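Local coordinates for spore germination protein GerM (Bacillus subtilis subsp. subtilis str. 168, PDB 6GZB) that affects both sporulation and germination through a mechanism that is still unknown, and carries two GerMN domains in tandem, at residues Leu83-Leu86 against Pro91-Glu94; Asn62-Ala67 against Ser245-Asp250; Glu213-Val218 against Val291-Val296; Lys166-Pro169 against Pro174-Asp177; Leu299-Asp304 against Val330-Gln335. All blocks are in the same frame, centred on the assembly; numbering follows the deposited sequence.

Contact 1. Residues Leu83-Leu86 against Pro91-Glu94; sequences LEYL and PVSE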
# COMPACT_ATOMS: atom_id res chain seq x y z
N LEU A 83 2.29 -1.09 -15.94
CA LEU A 83 2.69 0.31 -16.08
C LEU A 83 1.92 1.00 -17.20
O LEU A 83 1.58 2.18 -17.09
CB LEU A 83 4.19 0.42 -16.34
CG LEU A 83 5.10 -0.04 -15.20
CD1 LEU A 83 6.54 0.33 -15.52
CD2 LEU A 83 4.67 0.57 -13.87
N GLU A 84 1.67 0.29 -18.29
CA GLU A 84 0.90 0.84 -19.41
C GLU A 84 -0.50 1.22 -18.96
O GLU A 84 -1.11 2.15 -19.51
CB GLU A 84 0.83 -0.15 -20.57
CG GLU A 84 2.00 -0.06 -21.53
CD GLU A 84 2.23 -1.32 -22.36
OE1 GLU A 84 3.23 -1.37 -23.11
OE2 GLU A 84 1.43 -2.27 -22.26
N TYR A 85 -1.00 0.51 -17.96
CA TYR A 85 -2.34 0.80 -17.43
C TYR A 85 -2.32 1.86 -16.34
O TYR A 85 -3.34 2.10 -15.69
CB TYR A 85 -2.98 -0.49 -16.93
CG TYR A 85 -3.74 -1.23 -18.01
CD1 TYR A 85 -3.08 -1.98 -18.96
CD2 TYR A 85 -5.13 -1.14 -18.09
CE1 TYR A 85 -3.77 -2.65 -19.95
CE2 TYR A 85 -5.83 -1.83 -19.06
CZ TYR A 85 -5.14 -2.56 -20.00
OH TYR A 85 -5.82 -3.23 -20.99
N LEU A 86 -1.18 2.52 -16.17
CA LEU A 86 -1.11 3.72 -15.35
C LEU A 86 -1.17 4.98 -16.22
O LEU A 86 -1.14 6.09 -15.70
CB LEU A 86 0.19 3.74 -14.55
CG LEU A 86 0.40 2.59 -13.57
CD1 LEU A 86 1.74 2.72 -12.88
CD2 LEU A 86 -0.73 2.56 -12.54
N PRO A 91 -5.40 2.47 -22.04
CA PRO A 91 -6.41 1.43 -21.88
C PRO A 91 -7.11 1.47 -20.52
O PRO A 91 -8.19 0.90 -20.38
CB PRO A 91 -5.63 0.12 -22.05
CG PRO A 91 -4.19 0.49 -22.11
CD PRO A 91 -4.11 1.93 -22.49
N VAL A 92 -6.52 2.13 -19.53
CA VAL A 92 -7.09 2.16 -18.19
C VAL A 92 -8.35 3.03 -18.13
O VAL A 92 -9.19 2.88 -17.24
CB VAL A 92 -6.08 2.65 -17.13
CG1 VAL A 92 -5.86 4.15 -17.23
CG2 VAL A 92 -6.54 2.29 -15.73
N SER A 93 -8.48 3.94 -19.09
CA SER A 93 -9.62 4.85 -19.11
C SER A 93 -10.93 4.08 -19.10
O SER A 93 -11.90 4.51 -18.48
CB SER A 93 -9.55 5.76 -20.35
OG SER A 93 -9.64 4.99 -21.53
N GLU A 94 -10.94 2.91 -19.73
CA GLU A 94 -12.14 2.10 -19.84
C GLU A 94 -12.51 1.42 -18.52
O GLU A 94 -13.67 1.06 -18.32
CB GLU A 94 -11.97 1.02 -20.92
CG GLU A 94 -11.69 1.56 -22.31
CD GLU A 94 -12.76 2.53 -22.79
OE1 GLU A 94 -13.89 2.08 -23.05
OE2 GLU A 94 -12.46 3.74 -22.90
O HOH W 1 -3.61 3.39 -19.48
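Tyr85 lays one face of its ring over Pro91, and these two residues with Val92 account for most of the surface buried here. Pro91 CB stands 3.8 Å from the centroid of the Tyr85 ring and 30° off its normal, the geometry of a CH-pi contact. The closest approach of Pro91 to the ring is Tyr85 CZ with Pro91 CB at 3.4 Å, so the proline sits toward the hydroxyl end of the ring, with CG also above that face. Val92 works on the other end of the tyrosine: its CB lies 4.0 Å from Tyr85 CD2, and CB, CG1 and CG2 all gather round the backbone oxygen of Tyr85, with Val92 CB only 3.1 Å from Tyr85 O. No direct hydrogen bond joins the two segments; instead a water donates to Glu84 O at 2.8 Å and accepts from Val92 N at 3.2 Å, tying the two backbones together indirectly. Tyr85 is the first residue to leave helical geometry, so its side chain departs where helix 78-84 gives way to the loop. Around it, Tyr85 and Val92 both touch Leu56 of strand 51-60, Tyr85 also reaches Leu72 and Pro73 of strand 65-73, and neighbouring Leu86 packs on helix 136-147.

Contact 2. Residues Asn62-Ala67 against Ser245-Asp250; sequences NGYVVA and SGLLTD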
# COMPACT_ATOMS: atom_id res chain seq x y z
N ASN A 62 -8.43 12.65 -3.22
CA ASN A 62 -7.79 13.47 -2.19
C ASN A 62 -6.26 13.48 -2.32
O ASN A 62 -5.56 14.08 -1.50
CB ASN A 62 -8.21 12.98 -0.80
CG ASN A 62 -9.68 13.26 -0.51
OD1 ASN A 62 -10.39 12.43 0.07
ND2 ASN A 62 -10.16 14.43 -0.92
N GLY A 63 -5.75 12.86 -3.37
CA GLY A 63 -4.32 12.91 -3.66
C GLY A 63 -3.52 11.68 -3.22
O GLY A 63 -2.31 11.62 -3.45
N TYR A 64 -4.18 10.69 -2.63
CA TYR A 64 -3.47 9.50 -2.15
C TYR A 64 -3.15 8.55 -3.29
O TYR A 64 -3.99 8.30 -4.16
CB TYR A 64 -4.27 8.77 -1.08
CG TYR A 64 -4.39 9.52 0.22
CD1 TYR A 64 -3.39 9.44 1.19
CD2 TYR A 64 -5.51 10.30 0.49
CE1 TYR A 64 -3.51 10.12 2.39
CE2 TYR A 64 -5.61 11.02 1.66
CZ TYR A 64 -4.62 10.92 2.62
OH TYR A 64 -4.75 11.64 3.79
N VAL A 65 -1.95 7.99 -3.26
CA VAL A 65 -1.61 6.85 -4.10
C VAL A 65 -2.18 5.60 -3.45
O VAL A 65 -1.90 5.31 -2.29
CB VAL A 65 -0.08 6.72 -4.27
CG1 VAL A 65 0.26 5.55 -5.18
CG2 VAL A 65 0.48 8.01 -4.83
N VAL A 66 -3.00 4.88 -4.20
CA VAL A 66 -3.82 3.80 -3.64
C VAL A 66 -3.92 2.67 -4.65
O VAL A 66 -4.12 2.90 -5.84
CB VAL A 66 -5.27 4.26 -3.37
CG1 VAL A 66 -6.00 3.19 -2.58
CG2 VAL A 66 -5.31 5.59 -2.64
N ALA A 67 -3.86 1.44 -4.16
CA ALA A 67 -4.07 0.27 -5.00
C ALA A 67 -5.54 0.20 -5.42
O ALA A 67 -6.43 0.35 -4.59
CB ALA A 67 -3.69 -1.01 -4.25
N SER A 245 -8.13 14.53 6.77
CA SER A 245 -7.16 13.92 5.86
C SER A 245 -7.86 13.17 4.74
O SER A 245 -7.21 12.62 3.85
CB SER A 245 -6.28 12.94 6.64
OG SER A 245 -7.07 11.93 7.26
N GLY A 246 -9.16 13.06 4.84
CA GLY A 246 -9.92 12.30 3.90
C GLY A 246 -9.91 10.83 4.27
O GLY A 246 -10.36 10.02 3.53
N LEU A 247 -9.38 10.50 5.43
CA LEU A 247 -9.27 9.15 5.91
C LEU A 247 -9.97 8.93 7.23
O LEU A 247 -10.23 9.83 7.96
CB LEU A 247 -7.82 8.76 6.08
CG LEU A 247 -6.87 8.84 4.92
CD1 LEU A 247 -5.43 8.63 5.33
CD2 LEU A 247 -7.29 7.94 3.78
N LEU A 248 -10.26 7.68 7.52
CA LEU A 248 -10.86 7.33 8.78
C LEU A 248 -10.26 6.06 9.33
O LEU A 248 -9.52 5.39 8.67
CB LEU A 248 -12.34 7.17 8.61
CG LEU A 248 -12.78 6.94 7.18
CD1 LEU A 248 -14.03 6.14 7.24
CD2 LEU A 248 -13.04 8.19 6.36
N THR A 249 -10.58 5.76 10.56
CA THR A 249 -10.15 4.52 11.20
C THR A 249 -11.41 3.92 11.80
O THR A 249 -12.28 4.63 12.22
CB THR A 249 -9.10 4.73 12.32
OG1 THR A 249 -8.36 3.53 12.53
CG2 THR A 249 -9.73 5.07 13.59
N ASP A 250 -11.53 2.60 11.77
CA ASP A 250 -12.68 2.00 12.39
C ASP A 250 -12.28 1.51 13.76
O ASP A 250 -13.04 0.88 14.41
CB ASP A 250 -13.29 0.90 11.54
CG ASP A 250 -14.74 0.58 11.93
OD1 ASP A 250 -15.51 1.51 12.22
OD2 ASP A 250 -15.14 -0.58 11.95
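A tyrosine from one GerMN domain donates a hydrogen bond from its hydroxyl to a backbone carbonyl of the other: Tyr64 OH meets Ser245 O over 2.6 Å, joining segments nearly 180 residues apart in sequence. The C=O...donor angle is 132°, with the donor tilted 19° from the carbonyl plane. Ser245 O also lies at the edge of the Tyr64 ring, near its plane, while Leu247 takes one face. There Leu247 CD2 stands 4.3 Å from the ring centroid and 20° off the normal, a CH-pi contact, and Leu247 CD1 packs 3.6 Å from Tyr64 CZ. The two side chains approach from opposite directions. With CG beside its own backbone N, Leu247 brings both methyls to the tyrosine. The acceptor loop is shaped by Ser245 itself, whose OG accepts a hydrogen bond from Leu247 N at 3.3 Å in an ST turn and is also hydrogen-bonded to Ser242 O. At the margin, Asn62 OD1 approaches Gly246 CA at 3.9 Å. Both Tyr64 and Leu247 rest on Val216 of strand 213-223, which backs the apolar part of the contact. A surface contact between the loop leading into strand 65-73 and the loop after helix 229-239, it forms part of the interface between the tandem GerMN domains.

Contact 3. Residues Glu213-Val218 against Val291-Val296; sequences EYYVPV and VLNSIV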
# COMPACT_ATOMS: atom_id res chain seq x y z
N GLU A 213 -15.55 1.25 0.02
CA GLU A 213 -14.44 1.44 0.93
C GLU A 213 -13.16 0.90 0.30
O GLU A 213 -13.18 -0.07 -0.44
CB GLU A 213 -14.68 0.68 2.23
CG GLU A 213 -15.81 1.21 3.10
CD GLU A 213 -15.98 0.37 4.36
OE1 GLU A 213 -15.85 -0.87 4.27
OE2 GLU A 213 -16.18 0.94 5.45
N TYR A 214 -12.03 1.54 0.61
CA TYR A 214 -10.75 1.04 0.18
C TYR A 214 -9.67 1.43 1.17
O TYR A 214 -9.88 2.23 2.06
CB TYR A 214 -10.43 1.53 -1.23
CG TYR A 214 -10.46 3.04 -1.41
CD1 TYR A 214 -9.31 3.79 -1.24
CD2 TYR A 214 -11.60 3.69 -1.85
CE1 TYR A 214 -9.33 5.16 -1.41
CE2 TYR A 214 -11.62 5.05 -2.07
CZ TYR A 214 -10.48 5.79 -1.84
OH TYR A 214 -10.47 7.14 -2.08
N TYR A 215 -8.54 0.74 1.09
CA TYR A 215 -7.53 0.84 2.11
C TYR A 215 -6.33 1.60 1.57
O TYR A 215 -5.82 1.28 0.51
CB TYR A 215 -7.14 -0.55 2.61
CG TYR A 215 -8.30 -1.24 3.29
CD1 TYR A 215 -8.58 -0.98 4.63
CD2 TYR A 215 -9.21 -1.99 2.57
CE1 TYR A 215 -9.68 -1.54 5.25
CE2 TYR A 215 -10.32 -2.54 3.17
CZ TYR A 215 -10.56 -2.29 4.51
OH TYR A 215 -11.64 -2.86 5.13
N VAL A 216 -5.96 2.66 2.29
CA VAL A 216 -4.94 3.59 1.85
C VAL A 216 -3.71 3.49 2.76
O VAL A 216 -3.81 3.64 3.98
CB VAL A 216 -5.45 5.03 1.92
CG1 VAL A 216 -4.36 6.00 1.49
CG2 VAL A 216 -6.70 5.18 1.08
N PRO A 217 -2.55 3.19 2.16
CA PRO A 217 -1.33 3.04 2.94
C PRO A 217 -0.68 4.40 3.16
O PRO A 217 -0.62 5.21 2.24
CB PRO A 217 -0.46 2.17 2.03
CG PRO A 217 -0.88 2.52 0.65
CD PRO A 217 -2.34 2.92 0.73
N VAL A 218 -0.25 4.66 4.39
CA VAL A 218 0.38 5.92 4.74
C VAL A 218 1.64 5.62 5.55
O VAL A 218 1.59 4.88 6.54
CB VAL A 218 -0.58 6.80 5.58
CG1 VAL A 218 0.14 8.01 6.12
CG2 VAL A 218 -1.78 7.22 4.75
N VAL A 291 -11.49 -3.14 10.52
CA VAL A 291 -10.45 -3.27 11.51
C VAL A 291 -9.51 -4.43 11.16
O VAL A 291 -8.29 -4.26 11.10
CB VAL A 291 -11.04 -3.47 12.91
CG1 VAL A 291 -9.99 -4.02 13.86
CG2 VAL A 291 -11.59 -2.15 13.45
N LEU A 292 -10.10 -5.58 10.84
CA LEU A 292 -9.32 -6.77 10.52
C LEU A 292 -8.48 -6.60 9.25
O LEU A 292 -7.30 -6.94 9.25
CB LEU A 292 -10.25 -7.97 10.36
CG LEU A 292 -9.58 -9.33 10.21
CD1 LEU A 292 -8.69 -9.63 11.41
CD2 LEU A 292 -10.64 -10.40 10.02
N ASN A 293 -9.07 -6.09 8.18
CA ASN A 293 -8.32 -5.81 6.95
C ASN A 293 -7.15 -4.83 7.17
O ASN A 293 -6.09 -5.00 6.58
CB ASN A 293 -9.25 -5.24 5.88
CG ASN A 293 -10.06 -6.31 5.20
OD1 ASN A 293 -9.56 -7.39 4.92
ND2 ASN A 293 -11.33 -6.01 4.92
N SER A 294 -7.41 -3.77 7.92
CA SER A 294 -6.40 -2.78 8.25
C SER A 294 -5.22 -3.42 8.97
O SER A 294 -4.07 -3.19 8.62
CB SER A 294 -7.00 -1.67 9.12
OG SER A 294 -7.71 -0.77 8.32
N ILE A 295 -5.52 -4.24 9.97
CA ILE A 295 -4.49 -4.96 10.70
C ILE A 295 -3.65 -5.83 9.77
O ILE A 295 -2.42 -5.79 9.79
CB ILE A 295 -5.10 -5.85 11.79
CG1 ILE A 295 -5.65 -4.99 12.92
CG2 ILE A 295 -4.06 -6.83 12.30
CD1 ILE A 295 -6.51 -5.75 13.90
N VAL A 296 -4.33 -6.63 8.95
CA VAL A 296 -3.65 -7.61 8.14
C VAL A 296 -2.85 -6.98 7.03
O VAL A 296 -1.71 -7.38 6.77
CB VAL A 296 -4.66 -8.63 7.56
CG1 VAL A 296 -3.98 -9.56 6.57
CG2 VAL A 296 -5.29 -9.42 8.68
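The Tyr215 ring meets helix 289-299 with its edge toward Ser294, whose OG lies near the ring plane, while Asn293 CB approaches obliquely close to the hydroxyl end. This is strand-on-helix packing within the second GerMN domain, strand 213-223 against helix 289-299. The backbones stay well apart, the nearest CA atoms being those of Tyr215 and Ser294 at 7.2 Å, so the tyrosine side chain spans the gap. Its CG stands beside the backbone N, and the CB bond already points at the helix. Ser294 OG comes within 3.7 Å of Tyr215 CE1 without hydrogen-bonding to the tyrosine; its polar partner is Glu290 O, one turn earlier in the same helix. Asn293 CB packs 3.5 Å from Tyr215 CZ, and its amide plane is turned 69° from the ring. The two side chains cross at about a right angle. The Tyr215 side chain also touches Leu206 of strand 198-208 and Glu290 and Leu297 of the helix, and Tyr215 N is bonded to Asn337 OD1. The neighbouring Tyr214 turns to the first domain, where its OH bonds to Asp60. The direct polar link of the two segments is Asn293 ND2 donating to Tyr215 OH over 3.2 Å, with an angle of 152° at the hydrogen and the hydroxyl oxygen tilted 16° from the amide plane.

Contact 4. Residues Lys166-Pro169 against Pro174-Asp177; sequences KEMP and PISD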
# COMPACT_ATOMS: atom_id res chain seq x y z
N LYS A 166 18.65 9.67 -11.43
CA LYS A 166 19.03 9.86 -10.04
C LYS A 166 18.10 10.87 -9.37
O LYS A 166 18.04 10.94 -8.15
CB LYS A 166 20.48 10.36 -9.95
CG LYS A 166 21.51 9.33 -10.39
CD LYS A 166 22.82 9.99 -10.82
CE LYS A 166 23.63 10.47 -9.62
NZ LYS A 166 24.76 11.33 -10.04
N GLU A 167 17.38 11.65 -10.17
CA GLU A 167 16.32 12.48 -9.65
C GLU A 167 15.19 12.60 -10.67
O GLU A 167 15.37 12.31 -11.84
CB GLU A 167 16.85 13.87 -9.31
CG GLU A 167 17.39 14.64 -10.50
CD GLU A 167 18.04 15.95 -10.10
OE1 GLU A 167 18.50 16.06 -8.95
OE2 GLU A 167 18.09 16.87 -10.94
N MET A 168 14.00 12.98 -10.21
CA MET A 168 12.88 13.18 -11.11
C MET A 168 13.07 14.50 -11.85
O MET A 168 13.59 15.46 -11.30
CB MET A 168 11.56 13.17 -10.34
CG MET A 168 11.12 11.80 -9.86
SD MET A 168 10.65 10.69 -11.21
CE MET A 168 9.00 11.28 -11.57
N PRO A 169 12.67 14.55 -13.13
CA PRO A 169 13.08 15.62 -14.03
C PRO A 169 12.47 16.98 -13.71
O PRO A 169 13.13 18.00 -13.85
CB PRO A 169 12.59 15.14 -15.41
CG PRO A 169 11.56 14.11 -15.11
CD PRO A 169 12.00 13.45 -13.84
N PRO A 174 14.88 13.39 -5.39
CA PRO A 174 15.90 12.35 -5.49
C PRO A 174 15.30 10.96 -5.55
O PRO A 174 14.31 10.68 -4.88
CB PRO A 174 16.71 12.51 -4.20
CG PRO A 174 16.51 13.94 -3.82
CD PRO A 174 15.10 14.26 -4.23
N ILE A 175 15.90 10.09 -6.36
CA ILE A 175 15.59 8.67 -6.36
C ILE A 175 16.85 7.89 -6.02
O ILE A 175 17.88 8.06 -6.65
CB ILE A 175 15.15 8.21 -7.76
CG1 ILE A 175 14.01 9.07 -8.29
CG2 ILE A 175 14.76 6.74 -7.72
CD1 ILE A 175 13.89 9.02 -9.80
N SER A 176 16.75 7.03 -5.01
CA SER A 176 17.89 6.21 -4.59
C SER A 176 18.11 5.01 -5.51
O SER A 176 17.21 4.61 -6.27
CB SER A 176 17.68 5.75 -3.14
OG SER A 176 16.43 5.09 -2.99
N ASP A 177 19.34 4.50 -5.51
CA ASP A 177 19.70 3.36 -6.37
C ASP A 177 18.82 2.16 -6.02
O ASP A 177 18.41 1.41 -6.90
CB ASP A 177 21.17 2.99 -6.18
CG ASP A 177 22.11 3.98 -6.86
OD1 ASP A 177 21.72 5.15 -7.02
OD2 ASP A 177 23.25 3.60 -7.20
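A single beta bridge closes a short excursion of the chain after strand 163-164, pairing Glu167 with Pro174, whose CA atoms lie 4.2 Å apart. Its hydrogen bond runs from Ile175 N to Lys166 O, 2.9 Å long and nearly straight at the hydrogen (174°). At the acceptor the geometry is less regular: the donor stands 48° above the carbonyl plane, with a C=O...donor angle of 129°, and does not use a lone pair. Lys166 O also touches Pro174 CA at 3.7 Å. Ile175 carries the apolar part. Its CD1 meets Met168 SD at 3.9 Å and packs equally close to the backbone carbon of Glu167. Met168 CG touches the same methyl; the methionine chain is bent at chi2 and chi3, and its terminal CE leads away from Ile175. Beyond the bridge, Met168 packs against Ile139 and Val140 of helix 136-147, and Ile175 against Leu158 of strand 155-160. Ile175 N to Lys166 O is the hydrogen bond between 166-169 and 174-177, so between these two segments the chemistry amounts to one backbone bond plus apolar packing of Ile175 CD1 on Met168.

Contact 5. Residues Leu299-Asp304 against Val330-Gln335; sequences LTEQPD and VSRPSQ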
# COMPACT_ATOMS: atom_id res chain seq x y z
N LEU A 299 0.26 -5.23 8.83
CA LEU A 299 1.27 -6.14 9.37
C LEU A 299 1.99 -6.93 8.28
O LEU A 299 3.22 -7.10 8.34
CB LEU A 299 0.64 -7.09 10.38
CG LEU A 299 0.81 -6.68 11.85
CD1 LEU A 299 0.89 -5.18 12.02
CD2 LEU A 299 -0.28 -7.25 12.73
N THR A 300 1.27 -7.33 7.24
CA THR A 300 1.89 -8.08 6.14
C THR A 300 2.71 -7.22 5.19
O THR A 300 3.23 -7.73 4.21
CB THR A 300 0.86 -8.88 5.32
OG1 THR A 300 -0.13 -8.01 4.75
CG2 THR A 300 0.17 -9.90 6.18
N GLU A 301 2.79 -5.91 5.45
CA GLU A 301 3.79 -5.07 4.77
C GLU A 301 5.16 -5.22 5.41
O GLU A 301 6.15 -4.82 4.82
CB GLU A 301 3.41 -3.58 4.85
CG GLU A 301 2.19 -3.18 4.05
CD GLU A 301 2.35 -3.36 2.55
OE1 GLU A 301 1.31 -3.49 1.87
OE2 GLU A 301 3.49 -3.37 2.03
N GLN A 302 5.18 -5.65 6.65
CA GLN A 302 6.39 -5.79 7.41
C GLN A 302 7.11 -7.04 7.02
O GLN A 302 6.50 -8.01 6.64
CB GLN A 302 6.12 -5.76 8.90
CG GLN A 302 5.66 -4.41 9.37
CD GLN A 302 5.30 -4.35 10.83
OE1 GLN A 302 5.79 -5.09 11.60
NE2 GLN A 302 4.45 -3.45 11.18
N PRO A 303 8.44 -7.01 7.10
CA PRO A 303 9.32 -8.10 6.72
C PRO A 303 9.02 -9.36 7.48
O PRO A 303 8.88 -9.33 8.67
CB PRO A 303 10.71 -7.57 7.06
CG PRO A 303 10.53 -6.12 7.32
CD PRO A 303 9.16 -5.97 7.83
N ASP A 304 8.87 -10.42 6.71
CA ASP A 304 8.59 -11.78 7.13
C ASP A 304 7.23 -12.05 7.77
O ASP A 304 7.06 -13.07 8.38
CB ASP A 304 9.71 -12.35 8.01
CG ASP A 304 11.08 -12.14 7.41
OD1 ASP A 304 11.33 -12.56 6.28
OD2 ASP A 304 11.92 -11.57 8.10
N VAL A 330 -5.10 -15.21 9.66
CA VAL A 330 -5.61 -14.55 8.47
C VAL A 330 -4.44 -14.03 7.65
O VAL A 330 -3.52 -13.38 8.16
CB VAL A 330 -6.53 -13.37 8.85
CG1 VAL A 330 -7.13 -12.73 7.61
CG2 VAL A 330 -7.62 -13.84 9.80
N SER A 331 -4.47 -14.31 6.35
CA SER A 331 -3.41 -13.87 5.48
C SER A 331 -3.87 -12.69 4.64
O SER A 331 -5.03 -12.29 4.67
CB SER A 331 -2.93 -15.03 4.60
OG SER A 331 -4.01 -15.53 3.83
N ARG A 332 -2.92 -12.06 3.97
CA ARG A 332 -3.18 -10.87 3.19
C ARG A 332 -4.21 -11.17 2.11
O ARG A 332 -4.11 -12.18 1.42
CB ARG A 332 -1.87 -10.41 2.57
CG ARG A 332 -1.92 -9.10 1.82
CD ARG A 332 -0.51 -8.74 1.35
NE ARG A 332 -0.48 -7.49 0.60
CZ ARG A 332 -0.23 -6.30 1.13
NH1 ARG A 332 -0.23 -5.22 0.37
NH2 ARG A 332 0.01 -6.19 2.43
N PRO A 333 -5.21 -10.30 1.95
CA PRO A 333 -6.21 -10.47 0.89
C PRO A 333 -5.56 -10.72 -0.47
O PRO A 333 -4.51 -10.15 -0.78
CB PRO A 333 -6.94 -9.12 0.88
CG PRO A 333 -6.79 -8.60 2.26
CD PRO A 333 -5.49 -9.12 2.80
N SER A 334 -6.17 -11.61 -1.26
CA SER A 334 -5.64 -11.95 -2.58
C SER A 334 -5.80 -10.77 -3.54
O SER A 334 -4.95 -10.53 -4.39
CB SER A 334 -6.33 -13.19 -3.15
OG SER A 334 -7.49 -13.52 -2.40
N GLN A 335 -6.89 -10.03 -3.38
CA GLN A 335 -7.11 -8.81 -4.14
C GLN A 335 -7.25 -7.64 -3.19
O GLN A 335 -8.22 -7.55 -2.44
CB GLN A 335 -8.39 -8.95 -4.99
CG GLN A 335 -8.29 -10.03 -6.04
CD GLN A 335 -9.53 -10.15 -6.90
OE1 GLN A 335 -10.37 -9.25 -6.94
NE2 GLN A 335 -9.65 -11.27 -7.60
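A type I beta turn from Leu299 to Gln302, closed by Gln302 N bonding to Leu299 O at 3.0 Å, presents Thr300 and Glu301 to Arg332 just past strand 330-331. The arginine is extended from CG to NE, with CG anti to the backbone N (chi1 -175°), and this carries its guanidinium across to the turn. There NH2 of Arg332 donates to Thr300 OG1 over 3.0 Å at an N-H...acceptor angle of 155°, the oxygen lying at the guanidinium edge and in its plane. Arg332 NH1 forms a salt bridge with Glu301 OE1 at 2.8 Å, met on the syn side of the carboxylate but 32° out of its plane. A second, weak bond runs from Arg332 NH2 to the same oxygen. One carboxylate oxygen thus takes both nitrogens, and the two planes are almost perpendicular. The groups have further partners: Thr300 OG1 bonds to Val296 O, Glu301 OE1 to Tyr204 OH, and Arg332 NH2 weakly to Leu297 O. Arg181 touches both Glu301 and Arg332. A partly exposed polar cluster, it joins the turn after helix 289-299 to the edge-strand end of the mixed sheet in the second GerMN domain.

Contact 3 uses helix 289-299 and contact 5 the turn that follows it, and they touch through Val296, which packs on Val330, Ser331 and Arg332. Contact 3 also meets contact 2, where Val216 lies against Tyr64 and Val66 against Tyr214, so strand 213-223 serves both a packing within the second domain and the joint with the first. Contacts 1 and 4 come earlier in the chain than 3 and 5 and touch none of the other contacts; each closes a short local excursion. Contacts 2 and 5 are surface contacts and the others partly buried. Their chemistry differs: ring packing and a water in 1, a backbone bond with apolar packing in 4, tyrosine hydroxyls in 2 and 3, charge in 5.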